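Side-chain contacts in phosphotriesterase, putative (Deinococcus radiodurans, PDB 4J35), which probably hydrolyses lactones at a two-metal centre and here carries changes made to engineer organophosphate hydrolysis activity: residues A[40-43]-A[44-48]; A[118-121]-A[122-125]; A[152-155]-A[156-159]; A[267-271]-A[272-276]. The protein carries 7 engineered substitutions. One frame throughout, in Å; residues are numbered along the deposited sequence.

Interaction 1: residues A[40-43]-A[44-48]; sequences FDHA and AALAS
Ala44 meets Asp41, the N-cap residue of helix 42-58, with both its amide and its methyl. Its N donates to Asp41 OD1 at 3.2 Å in a nearly straight capping bond (N-H...O 168°) that reaches the oxygen from above the carboxylate plane. The methyl lies against the other branch, Ala44 CB being 3.2 Å from Asp41 OD2. Asp41 holds its CG anti to the backbone N (chi1 -177°), which swings the carboxylate round to the side of its own carbonyl, within reach of an amide of the first turn. A negative group here is likely to be favoured by the positive end of the helix dipole.

Ala45 is gripped from two directions. Its N bonds to Asp41 O at 2.9 Å, while its CB touches the far part of the Phe40 ring, 3.5 Å from CE1, with the ring presented obliquely. Ala43 contributes mainly through its carbonyl: Ala43 O accepts from Ala47 N at 3.0 Å, and the Ala47 methyl rests beside the same oxygen. With the bond from Leu46 N to His42 O (2.9 Å), the i to i+4 pattern is established from the first residues of the helix.

The His42 imidazole and Leu46 touch more loosely, and His42 NE2 is hydrogen-bonded to Glu81 of helix 76-86. Helix 42-58 links strands 17-26 and 61-66 in a beta-alpha-beta crossover of the TIM barrel. Beside it lies helix 76-86, whose Phe78 stacks edge-to-face with Phe40 and also packs on Ala45 and Leu46.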
loop_
_atom_site.group_PDB
_atom_site.type_symbol
_atom_site.label_atom_id
_atom_site.label_comp_id
_atom_site.label_asym_id
_atom_site.label_seq_id
_atom_site.Cartn_x
_atom_site.Cartn_y
_atom_site.Cartn_z
ATOM N N PHE A 40 -11.380 11.080 -17.161
ATOM C CA PHE A 40 -11.901 10.684 -15.863
ATOM C C PHE A 40 -13.408 10.934 -15.819
ATOM O O PHE A 40 -13.850 12.049 -16.064
ATOM C CB PHE A 40 -11.223 11.491 -14.765
ATOM C CG PHE A 40 -11.585 11.063 -13.378
ATOM C CD1 PHE A 40 -11.588 9.728 -13.030
ATOM C CD2 PHE A 40 -11.890 12.003 -12.408
ATOM C CE1 PHE A 40 -11.891 9.331 -11.742
ATOM C CE2 PHE A 40 -12.201 11.614 -11.110
ATOM C CZ PHE A 40 -12.197 10.280 -10.778
ATOM N N ASP A 41 -14.180 9.907 -15.499
ATOM C CA ASP A 41 -15.619 10.060 -15.350
ATOM C C ASP A 41 -15.889 10.196 -13.880
ATOM O O ASP A 41 -16.036 9.200 -13.164
ATOM C CB ASP A 41 -16.382 8.862 -15.918
ATOM C CG ASP A 41 -17.908 9.046 -15.844
ATOM O OD1 ASP A 41 -18.372 9.965 -15.127
ATOM O OD2 ASP A 41 -18.641 8.280 -16.507
ATOM N N HIS A 42 -15.937 11.436 -13.420
ATOM C CA HIS A 42 -15.961 11.701 -11.994
ATOM C C HIS A 42 -17.210 11.127 -11.321
ATOM O O HIS A 42 -17.123 10.529 -10.254
ATOM C CB HIS A 42 -15.856 13.198 -11.743
ATOM C CG HIS A 42 -15.949 13.575 -10.295
ATOM N ND1 HIS A 42 -17.136 13.562 -9.600
ATOM C CD2 HIS A 42 -15.006 13.995 -9.422
ATOM C CE1 HIS A 42 -16.917 13.943 -8.352
ATOM N NE2 HIS A 42 -15.633 14.214 -8.219
ATOM N N ALA A 43 -18.374 11.304 -11.942
ATOM C CA ALA A 43 -19.612 10.817 -11.346
ATOM C C ALA A 43 -19.604 9.300 -11.253
ATOM O O ALA A 43 -20.010 8.746 -10.251
ATOM C CB ALA A 43 -20.855 11.289 -12.164
ATOM N N ALA A 44 -19.175 8.634 -12.319
ATOM C CA ALA A 44 -19.148 7.175 -12.357
ATOM C C ALA A 44 -18.150 6.613 -11.333
ATOM O O ALA A 44 -18.409 5.589 -10.698
ATOM C CB ALA A 44 -18.777 6.693 -13.758
ATOM N N ALA A 45 -17.011 7.286 -11.182
ATOM C CA ALA A 45 -15.994 6.849 -10.227
ATOM C C ALA A 45 -16.490 7.024 -8.796
ATOM O O ALA A 45 -16.314 6.153 -7.940
ATOM C CB ALA A 45 -14.696 7.636 -10.440
ATOM N N LEU A 46 -17.056 8.188 -8.516
ATOM C CA LEU A 46 -17.581 8.465 -7.183
ATOM C C LEU A 46 -18.631 7.446 -6.793
ATOM O O LEU A 46 -18.643 6.956 -5.667
ATOM C CB LEU A 46 -18.186 9.869 -7.108
ATOM C CG LEU A 46 -18.658 10.287 -5.705
ATOM C CD1 LEU A 46 -17.499 10.341 -4.746
ATOM C CD2 LEU A 46 -19.361 11.633 -5.736
ATOM N N ALA A 47 -19.528 7.131 -7.720
ATOM C CA ALA A 47 -20.568 6.156 -7.438
ATOM C C ALA A 47 -19.975 4.789 -7.141
ATOM O O ALA A 47 -20.343 4.139 -6.162
ATOM C CB ALA A 47 -21.561 6.073 -8.613
ATOM N N SER A 48 -19.057 4.344 -7.989
ATOM C CA SER A 48 -18.489 3.013 -7.844
ATOM C C SER A 48 -17.669 2.891 -6.549
ATOM O O SER A 48 -17.793 1.911 -5.814
ATOM C CB SER A 48 -17.617 2.712 -9.058
ATOM O OG SER A 48 -17.143 1.381 -9.018
#

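Interaction 2: residues A[118-121]-A[122-125]; sequences SEIY and EMMR
Tyr121 sets its CG anti to the backbone N (chi1 158°), sending the ring along the helix toward the next turn and placing one of its faces over Arg125 CB. The backbones of the two residues are joined by Arg125 N to Tyr121 O at 2.8 Å. Arg125 CD comes to 3.4 Å from Tyr121 OH, and beyond it a bend at chi3 (53°) turns the guanidinium past the phenol. The hydroxyl sits near the guanidinium plane, at its edge, but 4.0 Å from Arg125 NE.

Glu122 folds back at chi2 beside the same ring, its OE2 3.6 Å from Tyr121 CE2. Its other oxygen takes the arginine: Arg125 NH2 donates to Glu122 OE1 at 2.9 Å, a straight salt bridge (N-H...O 163°) made in the guanidinium plane. The bridge probably restrains both charged ends beside the phenol.

These residues belong to helix 116-129, part of the outer helical layer of the TIM barrel, and Tyr121 faces its neighbour, helix 153-169. There Glu168 OE2 hydrogen-bonds the phenol oxygen and Arg164 makes a cation-pi contact with the ring. An exchange of Tyr121 for alanine would probably leave Glu168 without its hydroxyl partner and Arg164 without its aromatic face, and would let the Arg125 carbons move.

One residue back along the helix, on an adjoining side, Ile120 and Met124 run side by side in the same direction, with Ile120 CG2 3.7 Å from Met124 CE. Both reach helix 153-169, where Ile120 touches Phe158 and Ala161 and Met124 touches Val165.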
loop_
_atom_site.group_PDB
_atom_site.type_symbol
_atom_site.label_atom_id
_atom_site.label_comp_id
_atom_site.label_asym_id
_atom_site.label_seq_id
_atom_site.Cartn_x
_atom_site.Cartn_y
_atom_site.Cartn_z
ATOM N N SER A 118 17.383 15.864 -1.518
ATOM C CA SER A 118 16.828 16.955 -0.729
ATOM C C SER A 118 15.524 17.488 -1.328
ATOM O O SER A 118 14.629 17.889 -0.590
ATOM C CB SER A 118 17.853 18.075 -0.567
ATOM O OG SER A 118 18.917 17.619 0.260
ATOM N N GLU A 119 15.412 17.507 -2.653
ATOM C CA GLU A 119 14.162 17.935 -3.279
ATOM C C GLU A 119 13.038 16.981 -2.973
ATOM O O GLU A 119 11.898 17.402 -2.706
ATOM C CB GLU A 119 14.332 18.095 -4.800
ATOM C CG GLU A 119 15.231 19.298 -5.126
ATOM C CD GLU A 119 15.567 19.389 -6.607
ATOM O OE1 GLU A 119 15.318 18.403 -7.322
ATOM O OE2 GLU A 119 16.075 20.441 -7.048
ATOM N N ILE A 120 13.346 15.690 -3.019
ATOM C CA ILE A 120 12.364 14.662 -2.704
ATOM C C ILE A 120 11.981 14.754 -1.239
ATOM O O ILE A 120 10.828 14.683 -0.878
ATOM C CB ILE A 120 12.922 13.265 -3.025
ATOM C CG1 ILE A 120 13.181 13.173 -4.534
ATOM C CG2 ILE A 120 11.957 12.175 -2.534
ATOM C CD1 ILE A 120 14.020 11.996 -4.949
ATOM N N TYR A 121 12.977 14.924 -0.384
ATOM C CA TYR A 121 12.713 15.070 1.018
ATOM C C TYR A 121 11.731 16.220 1.255
ATOM O O TYR A 121 10.811 16.079 2.077
ATOM C CB TYR A 121 14.038 15.319 1.754
ATOM C CG TYR A 121 13.854 15.989 3.086
ATOM C CD1 TYR A 121 13.446 15.272 4.199
ATOM C CD2 TYR A 121 14.081 17.350 3.222
ATOM C CE1 TYR A 121 13.272 15.897 5.438
ATOM C CE2 TYR A 121 13.907 17.985 4.438
ATOM C CZ TYR A 121 13.498 17.256 5.540
ATOM O OH TYR A 121 13.338 17.901 6.744
ATOM N N GLU A 122 11.932 17.350 0.571
ATOM C CA GLU A 122 11.090 18.534 0.804
ATOM C C GLU A 122 9.658 18.262 0.384
ATOM O O GLU A 122 8.705 18.674 1.054
ATOM C CB GLU A 122 11.587 19.740 0.024
ATOM C CG GLU A 122 12.901 20.297 0.498
ATOM C CD GLU A 122 12.827 20.894 1.915
ATOM O OE1 GLU A 122 11.712 21.197 2.407
ATOM O OE2 GLU A 122 13.900 21.066 2.534
ATOM N N MET A 123 9.503 17.580 -0.738
ATOM C CA MET A 123 8.150 17.192 -1.186
ATOM C C MET A 123 7.485 16.284 -0.159
ATOM O O MET A 123 6.315 16.477 0.243
ATOM C CB MET A 123 8.238 16.493 -2.551
ATOM C CG MET A 123 6.941 15.810 -2.980
ATOM S SD MET A 123 7.213 14.846 -4.492
ATOM C CE MET A 123 7.800 13.333 -3.725
ATOM N N MET A 124 8.185 15.248 0.269
ATOM C CA MET A 124 7.572 14.338 1.213
ATOM C C MET A 124 7.215 15.077 2.494
ATOM O O MET A 124 6.113 14.924 3.012
ATOM C CB MET A 124 8.505 13.178 1.524
ATOM C CG MET A 124 8.636 12.179 0.393
ATOM S SD MET A 124 9.903 10.943 0.781
ATOM C CE MET A 124 9.698 9.863 -0.642
ATOM N N ARG A 125 8.146 15.892 2.994
ATOM C CA ARG A 125 7.947 16.532 4.284
ATOM C C ARG A 125 6.738 17.445 4.202
ATOM O O ARG A 125 5.905 17.457 5.103
ATOM C CB ARG A 125 9.176 17.346 4.699
ATOM C CG ARG A 125 9.008 17.966 6.101
ATOM C CD ARG A 125 10.091 18.960 6.448
ATOM N NE ARG A 125 10.252 20.002 5.432
ATOM C CZ ARG A 125 9.420 21.028 5.258
ATOM N NH1 ARG A 125 8.341 21.163 6.026
ATOM N NH2 ARG A 125 9.657 21.926 4.301
#

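Interaction 3: residues A[152-155]-A[156-159]; sequences TPYE and QLFF
Tyr154 and Phe158 form a T-shaped pair at the start of helix 153-169 of the TIM barrel, Tyr154 lying within the first turn, which a capping box closes. The edge of Phe158 is directed at the face of Tyr154, with the ring centroids 5.3 Å apart and the planes at 85°. Phe158 CE1 does the touching, 3.6 Å from Tyr154 CZ and offset toward the rim of the phenol. Leu157 adds its CD1 at 3.5 Å from Tyr154 CD1, the two side chains crossing at about a right angle. Tyr154 reaches both because its CG is anti to the backbone N (chi1 -179°), which directs the ring along the helix toward the following turn.

The backbone positions these side chains. Gln156 N binds Thr152 O, while Leu157 N bonds to Tyr154 O from above the carbonyl plane and only weakly to Pro153 O, as in a helix whose first turn is tightly wound. The capping box holds the start: Glu155 N donates to Thr152 OG1 at 3.2 Å, and in return Thr152 N donates to Glu155 OE1 at 2.9 Å.

The buried Glu155 is itself gripped on its other oxygen by Ser147 OG and the backbone N of Glu99, which would satisfy much of its polarity; its side chain lies about 8 Å from that of the metal ligand His176. Leu157 packs on Ile120 of helix 116-129, and Phe159 on helix 183-192. Phe159 N bonds to Glu155 O in the carbonyl plane, and Phe159 CD1 lies 3.4 Å from Glu155 O.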
loop_
_atom_site.group_PDB
_atom_site.type_symbol
_atom_site.label_atom_id
_atom_site.label_comp_id
_atom_site.label_asym_id
_atom_site.label_seq_id
_atom_site.Cartn_x
_atom_site.Cartn_y
_atom_site.Cartn_z
ATOM N N THR A 152 17.684 0.328 -6.873
ATOM C CA THR A 152 18.604 1.085 -7.746
ATOM C C THR A 152 19.050 2.403 -7.112
ATOM O O THR A 152 18.393 2.913 -6.216
ATOM C CB THR A 152 17.964 1.383 -9.110
ATOM O OG1 THR A 152 16.967 2.398 -8.960
ATOM C CG2 THR A 152 17.355 0.140 -9.709
ATOM N N PRO A 153 20.178 2.971 -7.578
ATOM C CA PRO A 153 20.646 4.230 -6.988
ATOM C C PRO A 153 19.591 5.352 -7.039
ATOM O O PRO A 153 19.458 6.132 -6.095
ATOM C CB PRO A 153 21.877 4.581 -7.832
ATOM C CG PRO A 153 21.769 3.727 -9.063
ATOM C CD PRO A 153 21.081 2.489 -8.635
ATOM N N TYR A 154 18.868 5.427 -8.134
ATOM C CA TYR A 154 17.723 6.315 -8.246
ATOM C C TYR A 154 16.619 6.063 -7.192
ATOM O O TYR A 154 16.150 6.978 -6.530
ATOM C CB TYR A 154 17.112 6.147 -9.612
ATOM C CG TYR A 154 15.940 7.044 -9.808
ATOM C CD1 TYR A 154 16.071 8.413 -9.660
ATOM C CD2 TYR A 154 14.714 6.535 -10.143
ATOM C CE1 TYR A 154 15.001 9.244 -9.841
ATOM C CE2 TYR A 154 13.631 7.357 -10.323
ATOM C CZ TYR A 154 13.795 8.715 -10.193
ATOM O OH TYR A 154 12.723 9.544 -10.359
ATOM N N GLU A 155 16.178 4.828 -7.076
ATOM C CA GLU A 155 15.242 4.452 -6.014
ATOM C C GLU A 155 15.806 4.803 -4.629
ATOM O O GLU A 155 15.072 5.199 -3.731
ATOM C CB GLU A 155 14.925 2.969 -6.135
ATOM C CG GLU A 155 13.921 2.665 -7.249
ATOM C CD GLU A 155 14.060 1.263 -7.817
ATOM O OE1 GLU A 155 14.817 0.460 -7.236
ATOM O OE2 GLU A 155 13.394 0.958 -8.834
ATOM N N GLN A 156 17.114 4.722 -4.445
ATOM C CA GLN A 156 17.646 4.961 -3.115
ATOM C C GLN A 156 17.521 6.417 -2.695
ATOM O O GLN A 156 17.480 6.734 -1.509
ATOM C CB GLN A 156 19.078 4.458 -3.001
ATOM C CG GLN A 156 19.133 2.940 -3.024
ATOM C CD GLN A 156 20.484 2.427 -2.614
ATOM O OE1 GLN A 156 21.056 2.895 -1.629
ATOM N NE2 GLN A 156 21.015 1.476 -3.375
ATOM N N LEU A 157 17.424 7.301 -3.670
ATOM C CA LEU A 157 17.210 8.704 -3.366
ATOM C C LEU A 157 15.979 8.809 -2.489
ATOM O O LEU A 157 15.980 9.556 -1.520
ATOM C CB LEU A 157 16.987 9.501 -4.658
ATOM C CG LEU A 157 18.182 9.496 -5.631
ATOM C CD1 LEU A 157 17.745 9.997 -6.988
ATOM C CD2 LEU A 157 19.307 10.344 -5.104
ATOM N N PHE A 158 14.922 8.083 -2.886
ATOM C CA PHE A 158 13.645 8.133 -2.207
ATOM C C PHE A 158 13.722 7.452 -0.844
ATOM O O PHE A 158 13.165 7.956 0.117
ATOM C CB PHE A 158 12.537 7.508 -3.075
ATOM C CG PHE A 158 12.316 8.258 -4.404
ATOM C CD1 PHE A 158 13.112 7.999 -5.510
ATOM C CD2 PHE A 158 11.293 9.208 -4.532
ATOM C CE1 PHE A 158 12.907 8.702 -6.731
ATOM C CE2 PHE A 158 11.116 9.916 -5.729
ATOM C CZ PHE A 158 11.913 9.644 -6.827
ATOM N N PHE A 159 14.415 6.318 -0.761
ATOM C CA PHE A 159 14.599 5.659 0.534
ATOM C C PHE A 159 15.283 6.597 1.520
ATOM O O PHE A 159 14.884 6.665 2.695
ATOM C CB PHE A 159 15.371 4.327 0.397
ATOM C CG PHE A 159 14.517 3.158 -0.060
ATOM C CD1 PHE A 159 13.953 3.134 -1.331
ATOM C CD2 PHE A 159 14.286 2.074 0.785
ATOM C CE1 PHE A 159 13.168 2.073 -1.763
ATOM C CE2 PHE A 159 13.493 0.999 0.364
ATOM C CZ PHE A 159 12.935 0.995 -0.903
#

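Interaction 4: residues A[267-271]-A[272-276]; sequences WHWLG and RPLAI. Engineered in segment 272-276: Leu274 (natural residue Pro).
Gly271 passes the chain to Arg272 with a positive phi (102°), turning it from the end of strand 266-269 into the loop before helix 281-284. A side chain at Gly271 would be jammed against the carbonyl O of Leu270 and would clash with Arg272 N. Beyond the bend, residues 272-276 run in an extended form without regular structure.

The turn brings Arg272 O back to the indole of Trp269, whose CG is anti to the backbone N (chi1 157°), setting the ring toward the loop. Trp269 NE1 donates to Arg272 O at 2.9 Å (N-H...O 147°); the oxygen lies in the indole plane, whereas the donor stands above the carbonyl plane. At the six-membered end of the indole, Leu274, an engineered residue, brings its CD2 to 4.2 Å from Trp269 CZ2. The Arg272 side chain heads elsewhere, its NE in a salt bridge with Asp34.

A phenylalanine in place of Trp269 would remove the ring N-H and would probably leave the carbonyl of Arg272 without this partner and the bend less firmly held. The Trp269 side chain is about 11 Å from a bound cobalt ion. This side-chain-to-backbone bond ties the course of the loop to the orientation of one indole.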
loop_
_atom_site.group_PDB
_atom_site.type_symbol
_atom_site.label_atom_id
_atom_site.label_comp_id
_atom_site.label_asym_id
_atom_site.label_seq_id
_atom_site.Cartn_x
_atom_site.Cartn_y
_atom_site.Cartn_z
ATOM N N TRP A 267 -10.107 0.111 -7.285
ATOM C CA TRP A 267 -11.576 0.179 -7.313
ATOM C C TRP A 267 -12.089 0.861 -8.544
ATOM O O TRP A 267 -13.234 0.641 -8.956
ATOM C CB TRP A 267 -12.144 0.907 -6.114
ATOM C CG TRP A 267 -11.617 0.414 -4.801
ATOM C CD1 TRP A 267 -10.744 -0.624 -4.575
ATOM C CD2 TRP A 267 -11.923 0.972 -3.532
ATOM N NE1 TRP A 267 -10.491 -0.737 -3.211
ATOM C CE2 TRP A 267 -11.197 0.239 -2.558
ATOM C CE3 TRP A 267 -12.750 2.022 -3.114
ATOM C CZ2 TRP A 267 -11.281 0.526 -1.200
ATOM C CZ3 TRP A 267 -12.823 2.308 -1.759
ATOM C CH2 TRP A 267 -12.088 1.565 -0.820
ATOM N N HIS A 268 -11.272 1.717 -9.133
ATOM C CA HIS A 268 -11.664 2.382 -10.381
ATOM C C HIS A 268 -10.429 2.679 -11.192
ATOM O O HIS A 268 -9.518 3.323 -10.730
ATOM C CB HIS A 268 -12.379 3.688 -10.089
ATOM C CG HIS A 268 -12.731 4.472 -11.314
ATOM N ND1 HIS A 268 -13.909 4.284 -11.995
ATOM C CD2 HIS A 268 -12.062 5.444 -11.976
ATOM C CE1 HIS A 268 -13.960 5.117 -13.023
ATOM N NE2 HIS A 268 -12.853 5.834 -13.030
ATOM N N TRP A 269 -10.398 2.193 -12.413
ATOM C CA TRP A 269 -9.198 2.324 -13.212
ATOM C C TRP A 269 -9.188 3.622 -14.048
ATOM O O TRP A 269 -10.208 4.011 -14.636
ATOM C CB TRP A 269 -9.102 1.046 -14.037
ATOM C CG TRP A 269 -8.319 1.053 -15.278
ATOM C CD1 TRP A 269 -8.758 1.399 -16.546
ATOM C CD2 TRP A 269 -6.979 0.590 -15.429
ATOM N NE1 TRP A 269 -7.749 1.214 -17.460
ATOM C CE2 TRP A 269 -6.645 0.721 -16.808
ATOM C CE3 TRP A 269 -6.019 0.094 -14.532
ATOM C CZ2 TRP A 269 -5.392 0.376 -17.305
ATOM C CZ3 TRP A 269 -4.773 -0.240 -15.024
ATOM C CH2 TRP A 269 -4.468 -0.097 -16.406
ATOM N N LEU A 270 -8.050 4.300 -14.079
ATOM C CA LEU A 270 -7.903 5.524 -14.887
ATOM C C LEU A 270 -7.434 5.212 -16.307
ATOM O O LEU A 270 -6.673 4.272 -16.537
ATOM C CB LEU A 270 -6.951 6.530 -14.203
ATOM C CG LEU A 270 -7.367 6.849 -12.759
ATOM C CD1 LEU A 270 -6.290 7.691 -12.061
ATOM C CD2 LEU A 270 -8.726 7.561 -12.713
ATOM N N GLY A 271 -7.902 6.011 -17.259
ATOM C CA GLY A 271 -7.627 5.752 -18.657
ATOM C C GLY A 271 -8.844 5.123 -19.288
ATOM O O GLY A 271 -9.923 5.119 -18.687
ATOM N N ARG A 272 -8.691 4.611 -20.504
ATOM C CA ARG A 272 -9.766 3.891 -21.144
ATOM C C ARG A 272 -9.952 2.572 -20.418
ATOM O O ARG A 272 -8.987 1.962 -19.996
ATOM C CB ARG A 272 -9.423 3.592 -22.605
ATOM C CG ARG A 272 -9.964 4.571 -23.600
ATOM C CD ARG A 272 -9.588 4.141 -25.012
ATOM N NE ARG A 272 -8.233 4.554 -25.393
ATOM C CZ ARG A 272 -7.765 4.435 -26.636
ATOM N NH1 ARG A 272 -8.519 3.841 -27.569
ATOM N NH2 ARG A 272 -6.547 4.859 -26.938
ATOM N N PRO A 273 -11.201 2.107 -20.304
ATOM C CA PRO A 273 -11.421 0.766 -19.764
ATOM C C PRO A 273 -10.618 -0.246 -20.559
ATOM O O PRO A 273 -10.435 -0.094 -21.774
ATOM C CB PRO A 273 -12.919 0.533 -19.994
ATOM C CG PRO A 273 -13.506 1.889 -20.114
ATOM C CD PRO A 273 -12.445 2.718 -20.786
ATOM N N LEU A 274 -10.158 -1.273 -19.864
ATOM C CA LEU A 274 -9.343 -2.320 -20.442
ATOM C C LEU A 274 -9.966 -3.669 -20.131
ATOM O O LEU A 274 -10.096 -4.047 -18.960
ATOM C CB LEU A 274 -7.943 -2.260 -19.832
ATOM C CG LEU A 274 -6.977 -3.367 -20.228
ATOM C CD1 LEU A 274 -6.921 -3.553 -21.738
ATOM C CD2 LEU A 274 -5.611 -3.026 -19.681
ATOM N N ALA A 275 -10.338 -4.389 -21.181
ATOM C CA ALA A 275 -10.971 -5.697 -21.046
ATOM C C ALA A 275 -9.960 -6.754 -20.647
ATOM O O ALA A 275 -8.893 -6.879 -21.249
ATOM C CB ALA A 275 -11.635 -6.088 -22.348
ATOM N N ILE A 276 -10.306 -7.517 -19.623
ATOM C CA ILE A 276 -9.468 -8.621 -19.171
ATOM C C ILE A 276 -9.638 -9.802 -20.128
ATOM O O ILE A 276 -10.760 -10.217 -20.378
ATOM C CB ILE A 276 -9.873 -9.049 -17.757
ATOM C CG1 ILE A 276 -9.741 -7.854 -16.814
ATOM C CG2 ILE A 276 -9.017 -10.215 -17.285
ATOM C CD1 ILE A 276 -8.327 -7.260 -16.752
#

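How the interactions relate
The four contacts form two touching pairs. Interactions 1 and 4 have centres about 12 Å apart and meet where Phe40 CD1 lies 3.6 Å from Leu270 CD2; His268 also packs on Ala45, joining the start of helix 42-58 to strand 266-269. Interactions 2 and 3, about 13 Å apart between centres, belong to consecutive helices and join through Ile120 CG2 and Phe158 CD2, 3.6 Å apart. The two pairs stand some 30 to 35 Å from each other, centre to centre. Interactions 3 and 4 come nearest the metal centre: the side chains of Glu155 and Trp269 each lie about 11 Å from a bound cobalt ion. Interaction 2 is remote from it.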